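Local coordinates for protein DNA polymerase (Pyrobaculum calidifontis, PDB 5MDN) that probably catalyses template-directed DNA synthesis, adding deoxyribonucleotides to a growing strand with release of diphosphate, as a family B DNA polymerase, at residues Leu417-Ser422 with Leu564-Ser569; Glu547-Leu552 with Asp573-Tyr578; Tyr558-Ser563 with Ala601-Ala606. One frame throughout, in Å; residues are numbered along the deposited sequence.

Interaction 1: Leu417-Ser422 with Leu564-Ser569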
loop_
_atom_site.group_PDB
_atom_site.type_symbol
_atom_site.label_atom_id
_atom_site.label_comp_id
_atom_site.label_asym_id
_atom_site.label_seq_id
_atom_site.Cartn_x
_atom_site.Cartn_y
_atom_site.Cartn_z
ATOM N N LEU A 417 25.012 -11.343 -0.779
ATOM C CA LEU A 417 23.823 -11.699 -1.539
ATOM C C LEU A 417 22.677 -12.006 -0.584
ATOM O O LEU A 417 22.860 -12.705 0.419
ATOM C CB LEU A 417 24.081 -12.912 -2.442
ATOM C CG LEU A 417 25.164 -12.788 -3.515
ATOM C CD1 LEU A 417 25.189 -14.036 -4.384
ATOM C CD2 LEU A 417 24.932 -11.550 -4.361
ATOM N N VAL A 418 21.497 -11.480 -0.901
ATOM C CA VAL A 418 20.278 -11.763 -0.153
ATOM C C VAL A 418 19.446 -12.754 -0.957
ATOM O O VAL A 418 19.048 -12.467 -2.094
ATOM C CB VAL A 418 19.485 -10.479 0.137
ATOM C CG1 VAL A 418 18.198 -10.810 0.878
ATOM C CG2 VAL A 418 20.335 -9.509 0.940
ATOM N N LEU A 419 19.178 -13.916 -0.371
ATOM C CA LEU A 419 18.425 -14.971 -1.034
ATOM C C LEU A 419 16.976 -14.932 -0.566
ATOM O O LEU A 419 16.708 -14.916 0.640
ATOM C CB LEU A 419 19.043 -16.341 -0.753
ATOM C CG LEU A 419 20.475 -16.535 -1.266
ATOM C CD1 LEU A 419 21.098 -17.806 -0.708
ATOM C CD2 LEU A 419 20.501 -16.543 -2.785
ATOM N N ASP A 420 16.051 -14.922 -1.521
ATOM C CA ASP A 420 14.626 -14.819 -1.232
ATOM C C ASP A 420 14.057 -16.205 -0.950
ATOM O O ASP A 420 14.167 -17.109 -1.785
ATOM C CB ASP A 420 13.889 -14.162 -2.400
ATOM C CG ASP A 420 12.490 -13.710 -2.027
ATOM O OD1 ASP A 420 12.083 -13.917 -0.865
ATOM O OD2 ASP A 420 11.795 -13.155 -2.903
ATOM N N PHE A 421 13.453 -16.370 0.228
ATOM C CA PHE A 421 12.828 -17.623 0.634
ATOM C C PHE A 421 11.309 -17.513 0.738
ATOM O O PHE A 421 10.681 -18.318 1.432
ATOM C CB PHE A 421 13.413 -18.099 1.965
ATOM C CG PHE A 421 14.639 -18.954 1.821
ATOM C CD1 PHE A 421 15.890 -18.377 1.688
ATOM C CD2 PHE A 421 14.543 -20.336 1.836
ATOM C CE1 PHE A 421 17.021 -19.158 1.562
ATOM C CE2 PHE A 421 15.672 -21.124 1.711
ATOM C CZ PHE A 421 16.912 -20.533 1.574
ATOM N N SER A 422 10.705 -16.518 0.081
ATOM C CA SER A 422 9.277 -16.270 0.264
ATOM C C SER A 422 8.413 -17.373 -0.340
ATOM O O SER A 422 7.326 -17.655 0.177
ATOM C CB SER A 422 8.901 -14.917 -0.337
ATOM O OG SER A 422 9.491 -13.854 0.392
ATOM N N LEU A 564 17.747 -15.250 3.945
ATOM C CA LEU A 564 19.039 -15.301 4.618
ATOM C C LEU A 564 20.093 -14.602 3.769
ATOM O O LEU A 564 20.061 -14.675 2.538
ATOM C CB LEU A 564 19.465 -16.746 4.952
ATOM C CG LEU A 564 19.404 -17.934 3.985
ATOM C CD1 LEU A 564 20.365 -17.803 2.815
ATOM C CD2 LEU A 564 19.682 -19.219 4.750
ATOM N N PHE A 565 21.012 -13.913 4.438
ATOM C CA PHE A 565 22.078 -13.169 3.779
ATOM C C PHE A 565 23.337 -14.026 3.783
ATOM O O PHE A 565 23.714 -14.573 4.823
ATOM C CB PHE A 565 22.353 -11.835 4.482
ATOM C CG PHE A 565 21.215 -10.835 4.419
ATOM C CD1 PHE A 565 19.891 -11.239 4.331
ATOM C CD2 PHE A 565 21.485 -9.477 4.470
ATOM C CE1 PHE A 565 18.864 -10.314 4.284
ATOM C CE2 PHE A 565 20.463 -8.547 4.422
ATOM C CZ PHE A 565 19.152 -8.967 4.329
ATOM N N VAL A 566 23.989 -14.139 2.625
ATOM C CA VAL A 566 25.193 -14.949 2.489
ATOM C C VAL A 566 26.254 -14.157 1.737
ATOM O O VAL A 566 25.960 -13.206 1.009
ATOM C CB VAL A 566 24.928 -16.295 1.775
ATOM C CG1 VAL A 566 23.938 -17.137 2.565
ATOM C CG2 VAL A 566 24.420 -16.057 0.359
ATOM N N LYS A 567 27.505 -14.568 1.928
ATOM C CA LYS A 567 28.621 -13.943 1.235
ATOM C C LYS A 567 28.652 -14.388 -0.223
ATOM O O LYS A 567 28.410 -15.556 -0.538
ATOM C CB LYS A 567 29.937 -14.298 1.930
ATOM C CG LYS A 567 31.153 -13.573 1.379
ATOM C CD LYS A 567 31.184 -12.119 1.821
ATOM C CE LYS A 567 31.930 -11.938 3.131
ATOM N NZ LYS A 567 33.272 -11.326 2.905
ATOM N N LYS A 568 28.952 -13.446 -1.114
ATOM C CA LYS A 568 28.932 -13.719 -2.547
ATOM C C LYS A 568 30.096 -14.628 -2.925
ATOM O O LYS A 568 31.259 -14.305 -2.663
ATOM C CB LYS A 568 29.000 -12.411 -3.331
ATOM C CG LYS A 568 28.938 -12.575 -4.843
ATOM C CD LYS A 568 29.041 -11.225 -5.541
ATOM C CE LYS A 568 29.000 -11.360 -7.055
ATOM N NZ LYS A 568 27.631 -11.657 -7.559
ATOM N N SER A 569 29.781 -15.764 -3.540
ATOM C CA SER A 569 30.795 -16.682 -4.034
ATOM C C SER A 569 30.223 -17.454 -5.214
ATOM O O SER A 569 29.045 -17.329 -5.551
ATOM C CB SER A 569 31.271 -17.642 -2.936
ATOM O OG SER A 569 30.229 -18.513 -2.537
#
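L417 and V566 face each other as a hydrogen-bonded antiparallel pair, and the L417 side chain then reaches past V566 to K568, just beyond the end of the neighbouring strand. Its CB lies 3.9 Å from V566 O. One bond further, L417 CG meets K568 CB at 3.9 Å. The branch then divides: L417 CD1 rests on K568 CG at 4.0 Å, whereas L417 CD2 lies 4.2 Å from K568 NZ, the two side chains crossing at a slant. The contact is made mostly on the aliphatic part of K568, whose chain stays extended until it bends at its last torsion.

Backbone bonds fix the register. L417 N donates to V566 O over 2.8 Å, V566 N returns an almost straight bond to L417 O, and L419 N reaches L564 O at 3.1 Å; the return bond from L564 N to L419 O is weak. With the short strand axes at 141°, this is a twisted antiparallel pairing inside the palm sheet. Strand 416-420 leads into the DFSSMYP sequence recognisable as motif A of family B polymerases, and strand 563-567 is the second arm of the motif C hairpin.

V418 and F565 form the non-hydrogen-bonded pair between the hydrogen-bonded pairs L417-V566 and L419-L564, and project from the other face of the sheet. V418 CG1 is anti to the backbone N (chi1 178°), which leaves CG2 over the F565 ring: it sits 3.5 Å from the centroid and 5° off the normal, a well-centred CH-pi contact. Y558 and Y605 meet the F565 ring edge-to-face. On the face carrying L417, L419 CD1 touches L564 CD1 at 3.6 Å and also approaches V566 CG2, while F421 brings CE1 obliquely against L564 CG.

Interaction 2: Glu547-Leu552 with Asp573-Tyr578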
loop_
_atom_site.group_PDB
_atom_site.type_symbol
_atom_site.label_atom_id
_atom_site.label_comp_id
_atom_site.label_asym_id
_atom_site.label_seq_id
_atom_site.Cartn_x
_atom_site.Cartn_y
_atom_site.Cartn_z
ATOM N N GLU A 547 23.004 -25.409 7.553
ATOM C CA GLU A 547 23.989 -26.455 7.808
ATOM C C GLU A 547 24.602 -26.961 6.508
ATOM O O GLU A 547 25.808 -27.225 6.446
ATOM C CB GLU A 547 23.349 -27.603 8.588
ATOM C CG GLU A 547 24.242 -28.825 8.746
ATOM C CD GLU A 547 25.556 -28.510 9.436
ATOM O OE1 GLU A 547 25.570 -27.637 10.331
ATOM O OE2 GLU A 547 26.579 -29.133 9.081
ATOM N N TYR A 548 23.789 -27.097 5.457
ATOM C CA TYR A 548 24.332 -27.495 4.163
ATOM C C TYR A 548 25.187 -26.391 3.554
ATOM O O TYR A 548 26.166 -26.683 2.859
ATOM C CB TYR A 548 23.202 -27.882 3.209
ATOM C CG TYR A 548 23.688 -28.444 1.890
ATOM C CD1 TYR A 548 23.954 -29.800 1.748
ATOM C CD2 TYR A 548 23.876 -27.620 0.787
ATOM C CE1 TYR A 548 24.399 -30.320 0.546
ATOM C CE2 TYR A 548 24.321 -28.130 -0.418
ATOM C CZ TYR A 548 24.581 -29.480 -0.533
ATOM O OH TYR A 548 25.022 -29.992 -1.732
ATOM N N ALA A 549 24.833 -25.126 3.798
ATOM C CA ALA A 549 25.644 -24.019 3.298
ATOM C C ALA A 549 27.055 -24.073 3.869
ATOM O O ALA A 549 28.027 -23.745 3.182
ATOM C CB ALA A 549 24.977 -22.685 3.632
ATOM N N LYS A 550 27.179 -24.479 5.135
ATOM C CA LYS A 550 28.484 -24.587 5.777
ATOM C C LYS A 550 29.323 -25.694 5.149
ATOM O O LYS A 550 30.557 -25.632 5.184
ATOM C CB LYS A 550 28.267 -24.835 7.267
ATOM C CG LYS A 550 27.615 -23.654 7.967
ATOM C CD LYS A 550 27.658 -23.779 9.485
ATOM C CE LYS A 550 26.838 -22.655 10.111
ATOM N NZ LYS A 550 26.420 -22.962 11.505
ATOM N N ARG A 551 28.676 -26.713 4.575
ATOM C CA ARG A 551 29.422 -27.747 3.871
ATOM C C ARG A 551 30.084 -27.185 2.623
ATOM O O ARG A 551 31.080 -27.743 2.150
ATOM C CB ARG A 551 28.502 -28.911 3.505
ATOM C CG ARG A 551 27.944 -29.663 4.705
ATOM C CD ARG A 551 27.225 -30.945 4.293
ATOM N NE ARG A 551 28.125 -31.937 3.715
ATOM C CZ ARG A 551 28.290 -32.131 2.411
ATOM N NH1 ARG A 551 27.613 -31.398 1.536
ATOM N NH2 ARG A 551 29.133 -33.059 1.980
ATOM N N LEU A 552 29.540 -26.103 2.080
ATOM C CA LEU A 552 30.200 -25.321 1.054
ATOM C C LEU A 552 30.940 -24.161 1.719
ATOM O O LEU A 552 30.827 -23.931 2.925
ATOM C CB LEU A 552 29.189 -24.808 0.029
ATOM C CG LEU A 552 28.199 -25.817 -0.561
ATOM C CD1 LEU A 552 26.795 -25.543 -0.049
ATOM C CD2 LEU A 552 28.232 -25.780 -2.077
ATOM N N ASP A 573 25.527 -20.902 -6.254
ATOM C CA ASP A 573 24.745 -21.581 -7.284
ATOM C C ASP A 573 24.438 -23.020 -6.894
ATOM O O ASP A 573 23.385 -23.555 -7.259
ATOM C CB ASP A 573 25.501 -21.549 -8.611
ATOM C CG ASP A 573 25.818 -20.139 -9.068
ATOM O OD1 ASP A 573 24.940 -19.261 -8.925
ATOM O OD2 ASP A 573 26.939 -19.910 -9.572
ATOM N N ARG A 574 25.344 -23.659 -6.155
ATOM C CA ARG A 574 25.099 -25.012 -5.670
ATOM C C ARG A 574 24.147 -25.021 -4.483
ATOM O O ARG A 574 23.359 -25.961 -4.332
ATOM C CB ARG A 574 26.429 -25.668 -5.294
ATOM C CG ARG A 574 27.413 -25.729 -6.450
ATOM C CD ARG A 574 28.603 -26.618 -6.149
ATOM N NE ARG A 574 29.777 -26.182 -6.900
ATOM C CZ ARG A 574 30.694 -25.344 -6.428
ATOM N NH1 ARG A 574 30.579 -24.855 -5.201
ATOM N NH2 ARG A 574 31.729 -24.991 -7.180
ATOM N N LEU A 575 24.209 -23.994 -3.631
ATOM C CA LEU A 575 23.248 -23.881 -2.538
ATOM C C LEU A 575 21.835 -23.662 -3.064
ATOM O O LEU A 575 20.876 -24.244 -2.545
ATOM C CB LEU A 575 23.650 -22.744 -1.598
ATOM C CG LEU A 575 22.687 -22.468 -0.441
ATOM C CD1 LEU A 575 22.529 -23.708 0.428
ATOM C CD2 LEU A 575 23.151 -21.280 0.388
ATOM N N VAL A 576 21.687 -22.829 -4.096
ATOM C CA VAL A 576 20.368 -22.586 -4.671
ATOM C C VAL A 576 19.853 -23.837 -5.370
ATOM O O VAL A 576 18.689 -24.225 -5.210
ATOM C CB VAL A 576 20.418 -21.384 -5.632
ATOM C CG1 VAL A 576 19.088 -21.219 -6.355
ATOM C CG2 VAL A 576 20.782 -20.116 -4.879
ATOM N N LYS A 577 20.712 -24.486 -6.159
ATOM C CA LYS A 577 20.316 -25.719 -6.829
ATOM C C LYS A 577 20.035 -26.832 -5.826
ATOM O O LYS A 577 19.239 -27.735 -6.110
ATOM C CB LYS A 577 21.394 -26.126 -7.833
ATOM C CG LYS A 577 20.905 -27.046 -8.939
ATOM C CD LYS A 577 21.953 -27.178 -10.035
ATOM C CE LYS A 577 21.412 -27.944 -11.231
ATOM N NZ LYS A 577 22.204 -27.665 -12.461
ATOM N N TYR A 578 20.682 -26.790 -4.658
ATOM C CA TYR A 578 20.392 -27.755 -3.601
ATOM C C TYR A 578 18.960 -27.606 -3.099
ATOM O O TYR A 578 18.223 -28.593 -2.994
ATOM C CB TYR A 578 21.390 -27.587 -2.453
ATOM C CG TYR A 578 21.008 -28.292 -1.169
ATOM C CD1 TYR A 578 21.221 -29.656 -1.008
ATOM C CD2 TYR A 578 20.458 -27.586 -0.106
ATOM C CE1 TYR A 578 20.878 -30.299 0.170
ATOM C CE2 TYR A 578 20.115 -28.220 1.073
ATOM C CZ TYR A 578 20.328 -29.576 1.207
ATOM O OH TYR A 578 19.986 -30.209 2.380
#
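The rings of Y548 and Y578 lie face to face, their centroids 3.5 Å apart and their planes only 5° from parallel. On the Y548 face, Y578 CD1 sits above the ring centre; on the Y578 face, Y548 CD2 does the same. Individual atoms match closely, with Y548 CE2 3.4 Å from Y578 CG. The two CG-to-OH directions cross obliquely, pointing more against than with each other, and Y548 OH ends near Y578 CD1, Y578 OH near CB and CD1 of Y548. At the edge of the Y548 ring, close to its plane, L575 CD1 approaches Y548 CD2 at 4.2 Å. The third flat group, the R574 guanidinium, has L552 CD2 at its edge, 4.0 Å from R574 NH1.

Y548 has CG anti to the backbone N (chi1 -174°), and Y578 adopts the same arrangement; both rings are thereby sent into the gap between the helices. The helix segments run at 144° to each other, with their short axes 10.1 Å apart at closest approach. They belong to the two helices of the palm, whose strand-helix-strand-strand-helix-strand order, long insertions aside, gives a ferredoxin-like fold: helices 528-551 and 572-583 pack side by side against one face of the antiparallel sheet.

Nearer that sheet, A549 CB fills in beside L575 CD2 at 4.0 Å, and both residues are buried. L575 also touches I554, in the loop after the first helix. Where that helix ends, L552 CD2 touches the aliphatic base of R574, 3.7 Å from R574 CB, and crosses the arginine chain obliquely. The hydroxyl of Y578 has a polar partner as well: it is hydrogen-bonded to D544 OD1, one helical turn before Y548, which ties the ring to the partner helix.

Interaction 3: Tyr558-Ser563 with Ala601-Ala606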
loop_
_atom_site.group_PDB
_atom_site.type_symbol
_atom_site.label_atom_id
_atom_site.label_comp_id
_atom_site.label_asym_id
_atom_site.label_seq_id
_atom_site.Cartn_x
_atom_site.Cartn_y
_atom_site.Cartn_z
ATOM N N TYR A 558 23.276 -13.561 8.112
ATOM C CA TYR A 558 21.957 -13.315 8.673
ATOM C C TYR A 558 20.978 -14.306 8.071
ATOM O O TYR A 558 21.125 -14.722 6.919
ATOM C CB TYR A 558 21.510 -11.869 8.406
ATOM C CG TYR A 558 20.057 -11.577 8.717
ATOM C CD1 TYR A 558 19.670 -11.164 9.984
ATOM C CD2 TYR A 558 19.078 -11.688 7.736
ATOM C CE1 TYR A 558 18.347 -10.888 10.272
ATOM C CE2 TYR A 558 17.753 -11.414 8.015
ATOM C CZ TYR A 558 17.393 -11.014 9.284
ATOM O OH TYR A 558 16.076 -10.739 9.567
ATOM N N GLY A 559 19.985 -14.694 8.865
ATOM C CA GLY A 559 18.939 -15.561 8.369
ATOM C C GLY A 559 17.681 -15.509 9.207
ATOM O O GLY A 559 17.698 -15.849 10.393
ATOM N N ASP A 560 16.584 -15.086 8.600
ATOM C CA ASP A 560 15.278 -15.121 9.235
ATOM C C ASP A 560 14.337 -16.009 8.421
ATOM O O ASP A 560 14.737 -16.652 7.446
ATOM C CB ASP A 560 14.727 -13.704 9.435
ATOM C CG ASP A 560 14.550 -12.953 8.139
ATOM O OD1 ASP A 560 14.873 -13.512 7.076
ATOM O OD2 ASP A 560 14.077 -11.801 8.183
ATOM N N THR A 561 13.077 -16.049 8.853
ATOM C CA THR A 561 12.101 -16.958 8.260
ATOM C C THR A 561 11.921 -16.742 6.758
ATOM O O THR A 561 11.660 -17.704 6.027
ATOM C CB THR A 561 10.760 -16.815 8.982
ATOM O OG1 THR A 561 10.882 -15.844 10.030
ATOM C CG2 THR A 561 10.334 -18.152 9.572
ATOM N N ASP A 562 12.046 -15.505 6.273
ATOM C CA ASP A 562 11.761 -15.215 4.873
ATOM C C ASP A 562 13.002 -15.028 4.000
ATOM O O ASP A 562 12.871 -15.020 2.768
ATOM C CB ASP A 562 10.836 -13.987 4.763
ATOM C CG ASP A 562 11.467 -12.718 5.306
ATOM O OD1 ASP A 562 12.545 -12.813 5.928
ATOM O OD2 ASP A 562 10.877 -11.626 5.114
ATOM N N SER A 563 14.190 -14.865 4.582
ATOM C CA SER A 563 15.398 -14.708 3.777
ATOM C C SER A 563 16.626 -15.016 4.623
ATOM O O SER A 563 16.560 -15.071 5.854
ATOM C CB SER A 563 15.501 -13.294 3.188
ATOM O OG SER A 563 15.605 -12.325 4.213
ATOM N N ALA A 601 21.444 -6.275 16.335
ATOM C CA ALA A 601 21.291 -7.711 16.102
ATOM C C ALA A 601 19.887 -8.068 15.632
ATOM O O ALA A 601 19.301 -9.057 16.079
ATOM C CB ALA A 601 21.650 -8.475 17.370
ATOM N N LYS A 602 19.329 -7.272 14.721
ATOM C CA LYS A 602 18.020 -7.526 14.131
ATOM C C LYS A 602 18.125 -7.323 12.625
ATOM O O LYS A 602 19.233 -7.273 12.081
ATOM C CB LYS A 602 16.957 -6.611 14.753
ATOM C CG LYS A 602 17.528 -5.649 15.790
ATOM C CD LYS A 602 16.517 -4.634 16.295
ATOM C CE LYS A 602 15.844 -5.082 17.585
ATOM N NZ LYS A 602 14.809 -4.092 18.022
ATOM N N LYS A 603 16.988 -7.215 11.940
ATOM C CA LYS A 603 16.991 -6.828 10.529
ATOM C C LYS A 603 16.938 -5.302 10.409
ATOM O O LYS A 603 16.015 -4.705 9.858
ATOM C CB LYS A 603 15.845 -7.496 9.778
ATOM C CG LYS A 603 15.941 -7.328 8.261
ATOM C CD LYS A 603 14.821 -8.019 7.504
ATOM C CE LYS A 603 14.901 -7.704 6.014
ATOM N NZ LYS A 603 16.096 -8.301 5.348
ATOM N N ARG A 604 17.971 -4.675 10.958
ATOM C CA ARG A 604 18.181 -3.233 10.871
ATOM C C ARG A 604 19.521 -3.034 10.173
ATOM O O ARG A 604 20.578 -3.237 10.781
ATOM C CB ARG A 604 18.161 -2.587 12.252
ATOM C CG ARG A 604 18.480 -1.109 12.231
ATOM C CD ARG A 604 17.448 -0.380 11.401
ATOM N NE ARG A 604 17.604 1.071 11.408
ATOM C CZ ARG A 604 18.254 1.753 10.469
ATOM N NH1 ARG A 604 18.809 1.120 9.443
ATOM N NH2 ARG A 604 18.346 3.074 10.552
ATOM N N TYR A 605 19.484 -2.642 8.901
ATOM C CA TYR A 605 20.711 -2.557 8.128
ATOM C C TYR A 605 20.550 -1.550 7.002
ATOM O O TYR A 605 19.438 -1.186 6.610
ATOM C CB TYR A 605 21.113 -3.926 7.555
ATOM C CG TYR A 605 20.202 -4.432 6.458
ATOM C CD1 TYR A 605 19.044 -5.135 6.760
ATOM C CD2 TYR A 605 20.507 -4.215 5.119
ATOM C CE1 TYR A 605 18.211 -5.601 5.761
ATOM C CE2 TYR A 605 19.679 -4.675 4.112
ATOM C CZ TYR A 605 18.532 -5.368 4.439
ATOM O OH TYR A 605 17.706 -5.828 3.438
ATOM N N ALA A 606 21.693 -1.105 6.490
ATOM C CA ALA A 606 21.778 -0.355 5.249
ATOM C C ALA A 606 22.634 -1.137 4.263
ATOM O O ALA A 606 23.546 -1.869 4.659
ATOM C CB ALA A 606 22.369 1.037 5.477
#
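Y558, the first residue of the YGDTDS sequence that marks motif C of family B polymerases, meets K603 of the KKRY sequence, where the KxY motif of this family is found. The contact is made by the hydroxyl: Y558 OH lies 3.3 Å from K603 CB and 3.6 Å from K603 CD, with the lysine crossing the tyrosine at about a right angle. K603 has CG anti to the backbone N (chi1 -170°), which carries its chain past the hydroxyl toward D560 and S563. D560 OD2 is 3.9 Å from K603 CD, but K603 NZ remains 4.9 Å from D560 OD2, too distant for a salt bridge, and ends 4.2 Å from S563 OG.

The tyrosine hydroxyl is gripped from within its own segment. Y558 OH donates to D560 OD2 at 2.7 Å, arriving from above the carboxylate plane, 63° out of it. The other oxygen serves the turn: S563 N lies 2.9 Å from D560 OD1, nearly along its C-O axis, in an Asx motif, and S563 OG binds on the syn side. Replacing D560 by an alanine would probably leave Y558 OH without its OD2 partner and S563 N and OG without OD1, letting the tyrosine hydroxyl shift against K603.

In segment 601-606, K603 is the centre of an inverse gamma turn, closed by a weak bond from R604 N to K602 O, and its CG lies in the plane of the Y605 ring, at the ring edge. T561 OG1 is held by A403 O, tying the hairpin tip to the residue just before strand 404-406. A tight beta turn carrying two aspartates is the signature of motif C, whose second aspartate, together with the motif A aspartate, binds the catalytic metals in relatives; the KxY motif beside it contacts primer-template DNA there.

In the fold
Along the chain the segments run 417-422, 547-552, 558-563, 564-569, 573-578 and 601-606, so each interaction interlocks with the others. Interaction 1 is central: its centre lies 11 Å from those of interactions 2 and 3, which are 19 Å apart. Interactions 1 and 3 share the five-stranded antiparallel sheet through neighbouring strands 556-560 and 563-567. A probable backbone bond from F421 N to D562 O also joins the motif A and motif C loops, setting the two aspartate-bearing motifs side by side in the palm. Helices 528-551 and 572-583 of interaction 2 cover one sheet face, where L575 and V576 touch L419; 601-606 packs on the face bearing F565 and Y558.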